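Local atomic coordinates of RNA-dependent RNA polymerase (Toscana virus, PDB entry 6QW0), a protein that probably cleaves capped host RNAs near their 5' ends with its manganese-dependent cap-snatching endonuclease domain, supplying primers for viral transcription. Residues A[124-129]-A[161-166]; A[76-81]-A[198-203]; A[57-62]-A[185-190]; A[32-37]-A[47-52]. One frame throughout, in Å; residues are numbered along the deposited sequence.

Contact 1: A[124-129]-A[161-166]; sequences VYVVEF and KPISLY. With MN3 (manganese (III) ion), chain C.
Strands 124-129 and 163-166 run as parallel neighbours, their axes 4.7 Å apart. Five backbone hydrogen bonds join the segments, passing back and forth in the regular parallel pattern. The series starts with Val-124 N giving to Pro-162 O, and two later bonds are close to straight, Tyr-166 N to Val-126 O being 2.8 Å with 171° at the hydrogen. Between these, CA-H...O contacts fill in, the shortest from Ile-163 CA to Val-124 O at 3.1 Å.

Apolar contacts lie on both faces. On one, Val-126 is split between two neighbours: CG2, beside its own backbone N, meets Ile-163 CG2 at 3.8 Å, while CG1, anti to that N (chi1 174°), meets Leu-165 CD1. Val-124 CG2 rests on the aliphatic part of Lys-161, whose ammonium leads away to a salt bridge with Glu-118. On the other face the rings of Tyr-125 and Tyr-166 lie side by side, pointing the same way, with CD1 of Tyr-125 3.9 Å from CE2 of Tyr-166 at the ring edges.

Glu-128 OE2 (2.2 Å) and Phe-129 O (2.3 Å) bind a manganese ion together with two waters, His-79 and Asp-114; Asp-114 and Glu-128 are consistent with the acidic pair of the PD-(D/E)XK superfamily. The strands belong to a beta-alpha-beta crossover through helix 136-157, which packs on Val-126, Glu-128 and Ile-163; strand 115-118 flanks 124-131 on its other edge.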
loop_
_atom_site.group_PDB
_atom_site.type_symbol
_atom_site.label_atom_id
_atom_site.label_comp_id
_atom_site.label_asym_id
_atom_site.label_seq_id
_atom_site.Cartn_x
_atom_site.Cartn_y
_atom_site.Cartn_z
ATOM N N VAL A 124 15.054 -2.184 7.287
ATOM C CA VAL A 124 13.728 -2.762 7.102
ATOM C C VAL A 124 12.759 -1.642 6.757
ATOM O O VAL A 124 12.729 -0.609 7.431
ATOM C CB VAL A 124 13.252 -3.524 8.348
ATOM C CG1 VAL A 124 11.830 -4.034 8.125
ATOM C CG2 VAL A 124 14.213 -4.685 8.661
ATOM N N TYR A 125 11.983 -1.836 5.699
ATOM C CA TYR A 125 11.024 -0.836 5.256
ATOM C C TYR A 125 9.624 -1.379 5.505
ATOM O O TYR A 125 9.288 -2.475 5.049
ATOM C CB TYR A 125 11.258 -0.479 3.786
ATOM C CG TYR A 125 12.647 0.081 3.559
ATOM C CD1 TYR A 125 12.905 1.437 3.708
ATOM C CD2 TYR A 125 13.719 -0.760 3.261
ATOM C CE1 TYR A 125 14.191 1.945 3.530
ATOM C CE2 TYR A 125 15.002 -0.261 3.093
ATOM C CZ TYR A 125 15.229 1.090 3.223
ATOM O OH TYR A 125 16.505 1.577 3.047
ATOM N N VAL A 126 8.825 -0.630 6.261
ATOM C CA VAL A 126 7.452 -1.015 6.576
ATOM C C VAL A 126 6.536 -0.069 5.810
ATOM O O VAL A 126 6.684 1.153 5.908
ATOM C CB VAL A 126 7.187 -0.963 8.092
ATOM C CG1 VAL A 126 5.723 -1.214 8.400
ATOM C CG2 VAL A 126 8.084 -1.978 8.834
ATOM N N VAL A 127 5.618 -0.632 5.018
ATOM C CA VAL A 127 4.754 0.161 4.142
ATOM C C VAL A 127 3.305 -0.203 4.437
ATOM O O VAL A 127 2.959 -1.385 4.498
ATOM C CB VAL A 127 5.072 -0.062 2.650
ATOM C CG1 VAL A 127 4.237 0.884 1.793
ATOM C CG2 VAL A 127 6.555 0.150 2.365
ATOM N N GLU A 128 2.458 0.810 4.627
ATOM C CA GLU A 128 1.045 0.564 4.882
ATOM C C GLU A 128 0.213 1.367 3.897
ATOM O O GLU A 128 0.480 2.558 3.683
ATOM C CB GLU A 128 0.653 0.913 6.318
ATOM C CG GLU A 128 -0.826 0.732 6.605
ATOM C CD GLU A 128 -1.313 -0.712 6.485
ATOM O OE1 GLU A 128 -0.515 -1.673 6.557
ATOM O OE2 GLU A 128 -2.528 -0.888 6.326
ATOM N N PHE A 129 -0.778 0.698 3.296
ATOM C CA PHE A 129 -1.707 1.294 2.342
ATOM C C PHE A 129 -3.043 1.565 3.023
ATOM O O PHE A 129 -3.481 0.806 3.888
ATOM C CB PHE A 129 -1.980 0.367 1.145
ATOM C CG PHE A 129 -0.758 -0.236 0.492
ATOM C CD1 PHE A 129 0.354 0.521 0.163
ATOM C CD2 PHE A 129 -0.771 -1.581 0.145
ATOM C CE1 PHE A 129 1.456 -0.076 -0.462
ATOM C CE2 PHE A 129 0.323 -2.173 -0.480
ATOM C CZ PHE A 129 1.430 -1.418 -0.779
ATOM N N LYS A 161 16.824 -3.829 13.877
ATOM C CA LYS A 161 17.274 -3.347 12.588
ATOM C C LYS A 161 16.579 -2.014 12.373
ATOM O O LYS A 161 15.402 -1.879 12.728
ATOM C CB LYS A 161 16.923 -4.290 11.426
ATOM C CG LYS A 161 17.525 -5.682 11.555
ATOM C CD LYS A 161 16.898 -6.650 10.557
ATOM C CE LYS A 161 17.433 -8.062 10.767
ATOM N NZ LYS A 161 16.430 -9.101 10.385
ATOM N N PRO A 162 17.256 -1.037 11.777
ATOM C CA PRO A 162 16.600 0.251 11.513
ATOM C C PRO A 162 15.393 0.068 10.605
ATOM O O PRO A 162 15.408 -0.732 9.667
ATOM C CB PRO A 162 17.698 1.082 10.842
ATOM C CG PRO A 162 18.652 0.087 10.307
ATOM C CD PRO A 162 18.620 -1.085 11.228
ATOM N N ILE A 163 14.333 0.810 10.911
ATOM C CA ILE A 163 13.089 0.756 10.149
ATOM C C ILE A 163 12.785 2.146 9.602
ATOM O O ILE A 163 12.952 3.144 10.307
ATOM C CB ILE A 163 11.921 0.253 11.030
ATOM C CG1 ILE A 163 12.125 -1.208 11.432
ATOM C CG2 ILE A 163 10.555 0.448 10.310
ATOM C CD1 ILE A 163 11.115 -1.692 12.477
ATOM N N SER A 164 12.303 2.207 8.359
ATOM C CA SER A 164 11.654 3.405 7.838
ATOM C C SER A 164 10.192 3.063 7.599
ATOM O O SER A 164 9.898 2.010 7.020
ATOM C CB SER A 164 12.323 3.886 6.547
ATOM O OG SER A 164 13.652 4.315 6.799
ATOM N N LEU A 165 9.282 3.922 8.072
ATOM C CA LEU A 165 7.846 3.657 8.014
ATOM C C LEU A 165 7.222 4.537 6.938
ATOM O O LEU A 165 7.277 5.767 7.038
ATOM C CB LEU A 165 7.175 3.924 9.362
ATOM C CG LEU A 165 5.646 3.845 9.424
ATOM C CD1 LEU A 165 5.141 2.457 9.027
ATOM C CD2 LEU A 165 5.158 4.207 10.830
ATOM N N TYR A 166 6.603 3.910 5.935
ATOM C CA TYR A 166 6.014 4.627 4.807
ATOM C C TYR A 166 4.520 4.346 4.734
ATOM O O TYR A 166 4.075 3.222 4.992
ATOM C CB TYR A 166 6.669 4.229 3.478
ATOM C CG TYR A 166 8.055 4.791 3.267
ATOM C CD1 TYR A 166 8.246 6.157 3.027
ATOM C CD2 TYR A 166 9.179 3.957 3.330
ATOM C CE1 TYR A 166 9.513 6.678 2.821
ATOM C CE2 TYR A 166 10.453 4.466 3.138
ATOM C CZ TYR A 166 10.615 5.826 2.902
ATOM O OH TYR A 166 11.875 6.342 2.698
HETATM MN MN MN3 C . -3.617 -1.394 4.432
HETATM O O HOH W 1 -4.548 -3.348 5.388
HETATM O O HOH W 2 -5.592 -0.887 5.622
#

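Contact 2: A[76-81]-A[198-203]; sequences LFKHDF and DIFEEL. With MN3 (manganese (III) ion), chain C.
With chi1 at 169°, Phe-77 carries its ring anti to the backbone N and out to the helix of Ile-199, Phe-200 and Leu-203. Lys-78 turns at its third torsion (chi3 -64°), which lays its outer carbons across the ring of Phe-200.

The Phe-77 ring is gripped from both faces. Leu-203 CD1 sits over its centre in a CH-pi contact, 4.3 Å from the centroid, while Phe-81 CB, one helical turn on, approaches the opposite face nearer the rim. The CE2 and CZ end of the ring meets Ile-199 CG2, with CE2 at 3.7 Å, the two side chains crossing at about a right angle. Alongside, Lys-78 CE lies over a face of Phe-200, 4.0 Å from its centroid, and Lys-78 CG touches Phe-200 CB at 3.7 Å. No hydrogen bond spans the two segments; the grip is apolar.

His-79 belongs to the same turn but faces the metal: NE2 binds manganese at 2.3 Å, and ND1 gives a hydrogen bond in the ring plane to Asp-80 OD1 (2.9 Å), which should fix the imidazole's rotation.

Helices 77-82 and 183-203 run roughly antiparallel, their short segment axes 151° apart. The small antiparallel sheet covers one flank of the pair, with Tyr-36 and Ile-47 against Ile-199, Ile-38 against Leu-203 and Ile-49 against Phe-81.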
loop_
_atom_site.group_PDB
_atom_site.type_symbol
_atom_site.label_atom_id
_atom_site.label_comp_id
_atom_site.label_asym_id
_atom_site.label_seq_id
_atom_site.Cartn_x
_atom_site.Cartn_y
_atom_site.Cartn_z
ATOM N N LEU A 76 -12.455 -6.113 1.585
ATOM C CA LEU A 76 -11.178 -5.448 1.360
ATOM C C LEU A 76 -10.869 -5.284 -0.123
ATOM O O LEU A 76 -9.717 -5.033 -0.491
ATOM C CB LEU A 76 -10.054 -6.209 2.062
ATOM C CG LEU A 76 -10.000 -5.972 3.575
ATOM C CD1 LEU A 76 -8.954 -6.864 4.230
ATOM C CD2 LEU A 76 -9.732 -4.503 3.881
ATOM N N PHE A 77 -11.884 -5.401 -0.983
ATOM C CA PHE A 77 -11.623 -5.371 -2.418
ATOM C C PHE A 77 -11.064 -4.021 -2.852
ATOM O O PHE A 77 -10.095 -3.961 -3.616
ATOM C CB PHE A 77 -12.891 -5.703 -3.212
ATOM C CG PHE A 77 -12.751 -5.437 -4.686
ATOM C CD1 PHE A 77 -12.124 -6.351 -5.512
ATOM C CD2 PHE A 77 -13.220 -4.252 -5.238
ATOM C CE1 PHE A 77 -11.973 -6.102 -6.856
ATOM C CE2 PHE A 77 -13.073 -3.995 -6.579
ATOM C CZ PHE A 77 -12.453 -4.923 -7.395
ATOM N N LYS A 78 -11.674 -2.921 -2.391
ATOM C CA LYS A 78 -11.205 -1.606 -2.821
ATOM C C LYS A 78 -9.740 -1.410 -2.456
ATOM O O LYS A 78 -8.944 -0.946 -3.275
ATOM C CB LYS A 78 -12.063 -0.498 -2.202
ATOM C CG LYS A 78 -13.381 -0.254 -2.925
ATOM C CD LYS A 78 -14.153 0.920 -2.332
ATOM C CE LYS A 78 -14.574 0.644 -0.896
ATOM N NZ LYS A 78 -15.323 1.795 -0.315
ATOM N N HIS A 79 -9.368 -1.788 -1.235
ATOM C CA HIS A 79 -7.990 -1.620 -0.778
ATOM C C HIS A 79 -7.037 -2.493 -1.588
ATOM O O HIS A 79 -6.021 -2.011 -2.113
ATOM C CB HIS A 79 -7.937 -1.950 0.719
ATOM C CG HIS A 79 -6.561 -2.043 1.309
ATOM N ND1 HIS A 79 -5.749 -3.146 1.145
ATOM C CD2 HIS A 79 -5.892 -1.197 2.127
ATOM C CE1 HIS A 79 -4.621 -2.963 1.813
ATOM N NE2 HIS A 79 -4.687 -1.792 2.423
ATOM N N ASP A 80 -7.369 -3.777 -1.725
ATOM C CA ASP A 80 -6.456 -4.715 -2.363
ATOM C C ASP A 80 -6.310 -4.429 -3.851
ATOM O O ASP A 80 -5.203 -4.505 -4.390
ATOM C CB ASP A 80 -6.938 -6.145 -2.119
ATOM C CG ASP A 80 -6.718 -6.582 -0.685
ATOM O OD1 ASP A 80 -6.080 -5.820 0.079
ATOM O OD2 ASP A 80 -7.177 -7.682 -0.318
ATOM N N PHE A 81 -7.401 -4.069 -4.529
ATOM C CA PHE A 81 -7.292 -3.752 -5.953
ATOM C C PHE A 81 -6.497 -2.473 -6.178
ATOM O O PHE A 81 -5.659 -2.410 -7.086
ATOM C CB PHE A 81 -8.682 -3.642 -6.589
ATOM C CG PHE A 81 -8.658 -3.435 -8.086
ATOM C CD1 PHE A 81 -8.633 -2.159 -8.624
ATOM C CD2 PHE A 81 -8.675 -4.519 -8.954
ATOM C CE1 PHE A 81 -8.609 -1.956 -9.997
ATOM C CE2 PHE A 81 -8.651 -4.322 -10.333
ATOM C CZ PHE A 81 -8.616 -3.037 -10.850
ATOM N N ASP A 198 -15.928 2.043 -8.469
ATOM C CA ASP A 198 -17.003 1.746 -9.418
ATOM C C ASP A 198 -17.400 0.278 -9.338
ATOM O O ASP A 198 -18.590 -0.058 -9.295
ATOM C CB ASP A 198 -16.573 2.093 -10.844
ATOM C CG ASP A 198 -16.576 3.590 -11.128
ATOM O OD1 ASP A 198 -17.240 4.356 -10.396
ATOM O OD2 ASP A 198 -15.907 4.000 -12.103
ATOM N N ILE A 199 -16.405 -0.612 -9.319
ATOM C CA ILE A 199 -16.685 -2.045 -9.275
ATOM C C ILE A 199 -17.331 -2.413 -7.951
ATOM O O ILE A 199 -18.299 -3.181 -7.907
ATOM C CB ILE A 199 -15.390 -2.845 -9.517
ATOM C CG1 ILE A 199 -14.903 -2.643 -10.952
ATOM C CG2 ILE A 199 -15.600 -4.331 -9.216
ATOM C CD1 ILE A 199 -13.493 -3.163 -11.192
ATOM N N PHE A 200 -16.814 -1.861 -6.851
ATOM C CA PHE A 200 -17.328 -2.201 -5.530
ATOM C C PHE A 200 -18.800 -1.832 -5.382
ATOM O O PHE A 200 -19.568 -2.562 -4.745
ATOM C CB PHE A 200 -16.496 -1.501 -4.459
ATOM C CG PHE A 200 -16.922 -1.829 -3.064
ATOM C CD1 PHE A 200 -16.625 -3.063 -2.511
ATOM C CD2 PHE A 200 -17.642 -0.915 -2.313
ATOM C CE1 PHE A 200 -17.024 -3.377 -1.224
ATOM C CE2 PHE A 200 -18.047 -1.222 -1.026
ATOM C CZ PHE A 200 -17.735 -2.453 -0.482
ATOM N N GLU A 201 -19.210 -0.690 -5.939
ATOM C CA GLU A 201 -20.601 -0.276 -5.792
ATOM C C GLU A 201 -21.542 -1.252 -6.484
ATOM O O GLU A 201 -22.674 -1.457 -6.032
ATOM C CB GLU A 201 -20.800 1.136 -6.338
ATOM C CG GLU A 201 -22.153 1.741 -5.988
ATOM C CD GLU A 201 -22.522 2.915 -6.879
ATOM O OE1 GLU A 201 -21.620 3.706 -7.228
ATOM O OE2 GLU A 201 -23.715 3.044 -7.230
ATOM N N GLU A 202 -21.088 -1.881 -7.564
ATOM C CA GLU A 202 -21.904 -2.882 -8.240
ATOM C C GLU A 202 -21.751 -4.261 -7.607
ATOM O O GLU A 202 -22.696 -5.059 -7.641
ATOM C CB GLU A 202 -21.565 -2.906 -9.740
ATOM C CG GLU A 202 -21.981 -1.600 -10.451
ATOM C CD GLU A 202 -21.680 -1.558 -11.940
ATOM O OE1 GLU A 202 -21.827 -2.593 -12.628
ATOM O OE2 GLU A 202 -21.300 -0.464 -12.429
ATOM N N LEU A 203 -20.601 -4.542 -6.988
ATOM C CA LEU A 203 -20.422 -5.809 -6.285
ATOM C C LEU A 203 -21.278 -5.875 -5.027
ATOM O O LEU A 203 -21.824 -6.935 -4.696
ATOM C CB LEU A 203 -18.955 -6.009 -5.920
ATOM C CG LEU A 203 -17.988 -6.452 -7.011
ATOM C CD1 LEU A 203 -16.601 -6.615 -6.413
ATOM C CD2 LEU A 203 -18.461 -7.750 -7.642
HETATM MN MN MN3 C . -3.617 -1.394 4.432
HETATM O O HOH W 1 -4.548 -3.348 5.388
HETATM O O HOH W 2 -5.592 -0.887 5.622
#

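Contact 3: A[57-62]-A[185-190]; sequences GQSGST and EVNEIV
Glu-188 reaches from its helix into the loop 57-62, its chain bent at chi2 (72°) to bring the carboxylate up to the backbone. This is the tight part. OE1 takes an almost straight bond from Gly-60 N, 2.9 Å on the syn side but tilted out of the carboxylate plane. OE2 takes two: Thr-62 OG1 at 2.6 Å on the anti side, and Thr-62 N at 3.0 Å from above that plane. Three protein donors therefore hold this buried carboxylate and would probably favour its ionised form.

The other side is looser. Ser-59 OG only brushes Asn-187 CB at 3.5 Å, and a water links Ser-59 OG to Glu-188 OE1, accepting from the first and giving to the second (2.9 Å). Asn-187 OD1 accepts from Ser-27 N.

Arg-192, a turn further along helix 183-203, also bonds Thr-62 OG1. The arrangement is a type II beta turn, Gln-58 to Ser-61 with Gly-60 third, whose N-H groups, with those just after it, bind a helix carboxylate.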
loop_
_atom_site.group_PDB
_atom_site.type_symbol
_atom_site.label_atom_id
_atom_site.label_comp_id
_atom_site.label_asym_id
_atom_site.label_seq_id
_atom_site.Cartn_x
_atom_site.Cartn_y
_atom_site.Cartn_z
ATOM N N GLY A 57 0.488 2.930 -22.362
ATOM C CA GLY A 57 1.151 3.876 -21.491
ATOM C C GLY A 57 0.259 4.857 -20.756
ATOM O O GLY A 57 0.776 5.651 -19.958
ATOM N N GLN A 58 -1.050 4.852 -21.004
ATOM C CA GLN A 58 -1.953 5.695 -20.232
ATOM C C GLN A 58 -2.067 5.156 -18.809
ATOM O O GLN A 58 -1.669 4.027 -18.515
ATOM C CB GLN A 58 -3.337 5.742 -20.881
ATOM C CG GLN A 58 -4.170 4.484 -20.635
ATOM C CD GLN A 58 -5.656 4.686 -20.896
ATOM O OE1 GLN A 58 -6.069 4.991 -22.017
ATOM N NE2 GLN A 58 -6.462 4.535 -19.854
ATOM N N SER A 59 -2.629 5.969 -17.915
ATOM C CA SER A 59 -2.944 5.468 -16.581
ATOM C C SER A 59 -3.831 4.232 -16.677
ATOM O O SER A 59 -4.724 4.148 -17.526
ATOM C CB SER A 59 -3.635 6.544 -15.742
ATOM O OG SER A 59 -2.757 7.623 -15.468
ATOM N N GLY A 60 -3.563 3.255 -15.820
ATOM C CA GLY A 60 -4.288 2.006 -15.811
ATOM C C GLY A 60 -3.572 0.853 -16.480
ATOM O O GLY A 60 -4.107 -0.260 -16.490
ATOM N N SER A 61 -2.370 1.081 -17.015
ATOM C CA SER A 61 -1.659 0.021 -17.717
ATOM C C SER A 61 -1.264 -1.123 -16.796
ATOM O O SER A 61 -0.951 -2.211 -17.289
ATOM C CB SER A 61 -0.406 0.572 -18.390
ATOM O OG SER A 61 0.461 1.140 -17.426
ATOM N N THR A 62 -1.291 -0.924 -15.475
ATOM C CA THR A 62 -0.988 -2.039 -14.582
ATOM C C THR A 62 -2.174 -2.958 -14.330
ATOM O O THR A 62 -2.011 -3.964 -13.640
ATOM C CB THR A 62 -0.480 -1.544 -13.221
ATOM O OG1 THR A 62 -1.525 -0.823 -12.547
ATOM C CG2 THR A 62 0.752 -0.668 -13.373
ATOM N N GLU A 185 2.963 7.819 -10.982
ATOM C CA GLU A 185 2.727 6.863 -9.907
ATOM C C GLU A 185 1.504 7.250 -9.084
ATOM O O GLU A 185 0.724 6.381 -8.680
ATOM C CB GLU A 185 3.975 6.755 -9.018
ATOM C CG GLU A 185 5.124 6.005 -9.688
ATOM C CD GLU A 185 6.489 6.272 -9.065
ATOM O OE1 GLU A 185 6.619 7.198 -8.244
ATOM O OE2 GLU A 185 7.437 5.535 -9.406
ATOM N N VAL A 186 1.340 8.548 -8.804
ATOM C CA VAL A 186 0.137 9.034 -8.127
ATOM C C VAL A 186 -1.099 8.699 -8.949
ATOM O O VAL A 186 -2.097 8.188 -8.428
ATOM C CB VAL A 186 0.239 10.550 -7.885
ATOM C CG1 VAL A 186 -1.101 11.134 -7.412
ATOM C CG2 VAL A 186 1.368 10.865 -6.893
ATOM N N ASN A 187 -1.035 8.983 -10.249
ATOM C CA ASN A 187 -2.171 8.735 -11.134
ATOM C C ASN A 187 -2.547 7.258 -11.195
ATOM O O ASN A 187 -3.731 6.924 -11.310
ATOM C CB ASN A 187 -1.860 9.266 -12.534
ATOM C CG ASN A 187 -1.964 10.773 -12.618
ATOM O OD1 ASN A 187 -2.450 11.434 -11.698
ATOM N ND2 ASN A 187 -1.513 11.329 -13.739
ATOM N N GLU A 188 -1.565 6.349 -11.152
ATOM C CA GLU A 188 -1.908 4.928 -11.222
ATOM C C GLU A 188 -2.667 4.484 -9.977
ATOM O O GLU A 188 -3.669 3.771 -10.069
ATOM C CB GLU A 188 -0.648 4.083 -11.425
ATOM C CG GLU A 188 -0.934 2.639 -11.858
ATOM C CD GLU A 188 -1.422 2.541 -13.302
ATOM O OE1 GLU A 188 -1.331 3.548 -14.036
ATOM O OE2 GLU A 188 -1.911 1.463 -13.683
ATOM N N ILE A 189 -2.220 4.927 -8.798
ATOM C CA ILE A 189 -2.936 4.617 -7.567
ATOM C C ILE A 189 -4.353 5.185 -7.607
ATOM O O ILE A 189 -5.331 4.481 -7.325
ATOM C CB ILE A 189 -2.143 5.139 -6.354
ATOM C CG1 ILE A 189 -0.842 4.329 -6.205
ATOM C CG2 ILE A 189 -2.982 5.070 -5.084
ATOM C CD1 ILE A 189 0.287 5.097 -5.509
ATOM N N VAL A 190 -4.484 6.471 -7.943
ATOM C CA VAL A 190 -5.803 7.098 -7.973
ATOM C C VAL A 190 -6.684 6.460 -9.046
ATOM O O VAL A 190 -7.857 6.160 -8.799
ATOM C CB VAL A 190 -5.668 8.617 -8.177
ATOM C CG1 VAL A 190 -7.054 9.261 -8.322
ATOM C CG2 VAL A 190 -4.921 9.255 -7.012
HETATM O O HOH W 3 -0.411 6.248 -14.271
#

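Contact 4: A[32-37]-A[47-52]; sequences PIPAYV and IDIATS
Pro-34 lays its ring alongside Ile-49 just before the paired part of the beta hairpin made by strands 36-39 and 46-49. The two side chains point the same way, with Pro-34 CG 3.7 Å from Ile-49 CG2, and Pro-34 CB also lies against the carbonyl oxygen of Ala-50. Ala-35 comes next and makes the first backbone bond: its O accepts from Ala-50 N at 2.8 Å, nearly straight at the hydrogen. Its CB lies 4.0 Å from Ala-50 CB, Ala-50 being the centre of an inverse gamma turn.

Tyr-36 pairs with Ile-49 at a non-hydrogen-bonded position. CB meets Ile-47 CG2 at 4.0 Å, but a chi1 of 47° sets the ring between backbone N and carbonyl carbon, and it leads away from the hairpin to helix 183-203, where it packs on Ile-199 and its OH bonds Glu-202. Strand 66-68 continues the sheet beyond 46-49, through backbone bonds between Ile-47 and Glu-67 and between Ile-49 and Pro-65.

Val-37 closes the segment as the hydrogen-bonded partner of Asp-48. Val-37 N gives to Asp-48 O at 3.0 Å, and Asp-48 N returns a bond of the same length to Val-37 O.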
loop_
_atom_site.group_PDB
_atom_site.type_symbol
_atom_site.label_atom_id
_atom_site.label_comp_id
_atom_site.label_asym_id
_atom_site.label_seq_id
_atom_site.Cartn_x
_atom_site.Cartn_y
_atom_site.Cartn_z
ATOM N N PRO A 32 -9.399 7.401 -20.707
ATOM C CA PRO A 32 -10.344 6.282 -20.811
ATOM C C PRO A 32 -10.256 5.376 -19.596
ATOM O O PRO A 32 -9.178 5.127 -19.053
ATOM C CB PRO A 32 -9.904 5.551 -22.085
ATOM C CG PRO A 32 -9.153 6.575 -22.873
ATOM C CD PRO A 32 -8.477 7.447 -21.855
ATOM N N ILE A 33 -11.420 4.892 -19.170
ATOM C CA ILE A 33 -11.559 3.993 -18.036
ATOM C C ILE A 33 -12.091 2.670 -18.583
ATOM O O ILE A 33 -13.080 2.676 -19.319
ATOM C CB ILE A 33 -12.513 4.553 -16.966
ATOM C CG1 ILE A 33 -12.043 5.939 -16.509
ATOM C CG2 ILE A 33 -12.677 3.588 -15.795
ATOM C CD1 ILE A 33 -13.057 6.658 -15.624
ATOM N N PRO A 34 -11.468 1.535 -18.293
ATOM C CA PRO A 34 -11.904 0.294 -18.946
ATOM C C PRO A 34 -13.259 -0.179 -18.455
ATOM O O PRO A 34 -13.601 -0.063 -17.276
ATOM C CB PRO A 34 -10.805 -0.713 -18.581
ATOM C CG PRO A 34 -10.310 -0.219 -17.246
ATOM C CD PRO A 34 -10.368 1.304 -17.338
ATOM N N ALA A 35 -14.037 -0.720 -19.393
ATOM C CA ALA A 35 -15.271 -1.411 -19.058
ATOM C C ALA A 35 -14.977 -2.655 -18.224
ATOM O O ALA A 35 -13.872 -3.192 -18.241
ATOM C CB ALA A 35 -16.014 -1.829 -20.328
ATOM N N TYR A 36 -15.991 -3.109 -17.495
ATOM C CA TYR A 36 -15.897 -4.327 -16.703
ATOM C C TYR A 36 -17.224 -5.069 -16.779
ATOM O O TYR A 36 -18.292 -4.460 -16.880
ATOM C CB TYR A 36 -15.530 -4.042 -15.214
ATOM C CG TYR A 36 -16.344 -2.927 -14.581
ATOM C CD1 TYR A 36 -15.934 -1.601 -14.680
ATOM C CD2 TYR A 36 -17.543 -3.192 -13.917
ATOM C CE1 TYR A 36 -16.685 -0.568 -14.130
ATOM C CE2 TYR A 36 -18.300 -2.161 -13.361
ATOM C CZ TYR A 36 -17.865 -0.853 -13.476
ATOM O OH TYR A 36 -18.614 0.178 -12.938
ATOM N N VAL A 37 -17.148 -6.396 -16.745
ATOM C CA VAL A 37 -18.325 -7.258 -16.718
ATOM C C VAL A 37 -18.214 -8.130 -15.477
ATOM O O VAL A 37 -17.216 -8.840 -15.307
ATOM C CB VAL A 37 -18.443 -8.124 -17.983
ATOM C CG1 VAL A 37 -19.687 -9.009 -17.904
ATOM C CG2 VAL A 37 -18.474 -7.253 -19.238
ATOM N N ILE A 47 -14.634 -10.981 -12.732
ATOM C CA ILE A 47 -14.603 -9.652 -13.352
ATOM C C ILE A 47 -13.704 -9.692 -14.583
ATOM O O ILE A 47 -12.500 -9.944 -14.466
ATOM C CB ILE A 47 -14.097 -8.560 -12.393
ATOM C CG1 ILE A 47 -14.836 -8.600 -11.054
ATOM C CG2 ILE A 47 -14.262 -7.178 -13.036
ATOM C CD1 ILE A 47 -14.213 -7.710 -10.011
ATOM N N ASP A 48 -14.279 -9.415 -15.755
ATOM C CA ASP A 48 -13.510 -9.246 -16.984
ATOM C C ASP A 48 -13.372 -7.754 -17.253
ATOM O O ASP A 48 -14.371 -7.066 -17.486
ATOM C CB ASP A 48 -14.184 -9.949 -18.165
ATOM C CG ASP A 48 -13.388 -9.827 -19.472
ATOM O OD1 ASP A 48 -12.291 -9.221 -19.494
ATOM O OD2 ASP A 48 -13.871 -10.354 -20.499
ATOM N N ILE A 49 -12.139 -7.262 -17.229
ATOM C CA ILE A 49 -11.852 -5.841 -17.401
ATOM C C ILE A 49 -11.310 -5.630 -18.806
ATOM O O ILE A 49 -10.406 -6.350 -19.246
ATOM C CB ILE A 49 -10.868 -5.331 -16.332
ATOM C CG1 ILE A 49 -11.491 -5.498 -14.944
ATOM C CG2 ILE A 49 -10.493 -3.873 -16.617
ATOM C CD1 ILE A 49 -10.532 -5.294 -13.805
ATOM N N ALA A 50 -11.881 -4.659 -19.527
ATOM C CA ALA A 50 -11.566 -4.470 -20.944
ATOM C C ALA A 50 -10.276 -3.663 -21.099
ATOM O O ALA A 50 -10.254 -2.513 -21.545
ATOM C CB ALA A 50 -12.735 -3.798 -21.657
ATOM N N THR A 51 -9.161 -4.293 -20.726
ATOM C CA THR A 51 -7.880 -3.601 -20.799
ATOM C C THR A 51 -7.500 -3.237 -22.233
ATOM O O THR A 51 -6.652 -2.361 -22.439
ATOM C CB THR A 51 -6.787 -4.460 -20.146
ATOM O OG1 THR A 51 -6.794 -5.767 -20.729
ATOM C CG2 THR A 51 -7.047 -4.600 -18.645
ATOM N N SER A 52 -8.127 -3.869 -23.232
ATOM C CA SER A 52 -7.885 -3.480 -24.617
ATOM C C SER A 52 -8.307 -2.045 -24.901
ATOM O O SER A 52 -7.815 -1.449 -25.863
ATOM C CB SER A 52 -8.622 -4.424 -25.571
ATOM O OG SER A 52 -10.027 -4.368 -25.373
#

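How the contacts relate
From the N terminus, contact 4 closes first, a short hairpin complete by residue 52. The loop that follows opens contact 3 at 57-62, and helix 77-82 opens contact 2. Contact 1, the crossover in the central sheet, then closes nested inside both. Helix 183-203 completes the other two, contact 3 near its start and contact 2 near its end, so their loops cross. Gln-58 NE2 to Pro-32 O ties contact 3 to contact 4, while Tyr-36 and Ile-47 join the hairpin to contact 2. Contacts 1 and 2, with centres about 26 Å apart, meet at one manganese ion, joining strand 124-131 of the central sheet to helix 77-82.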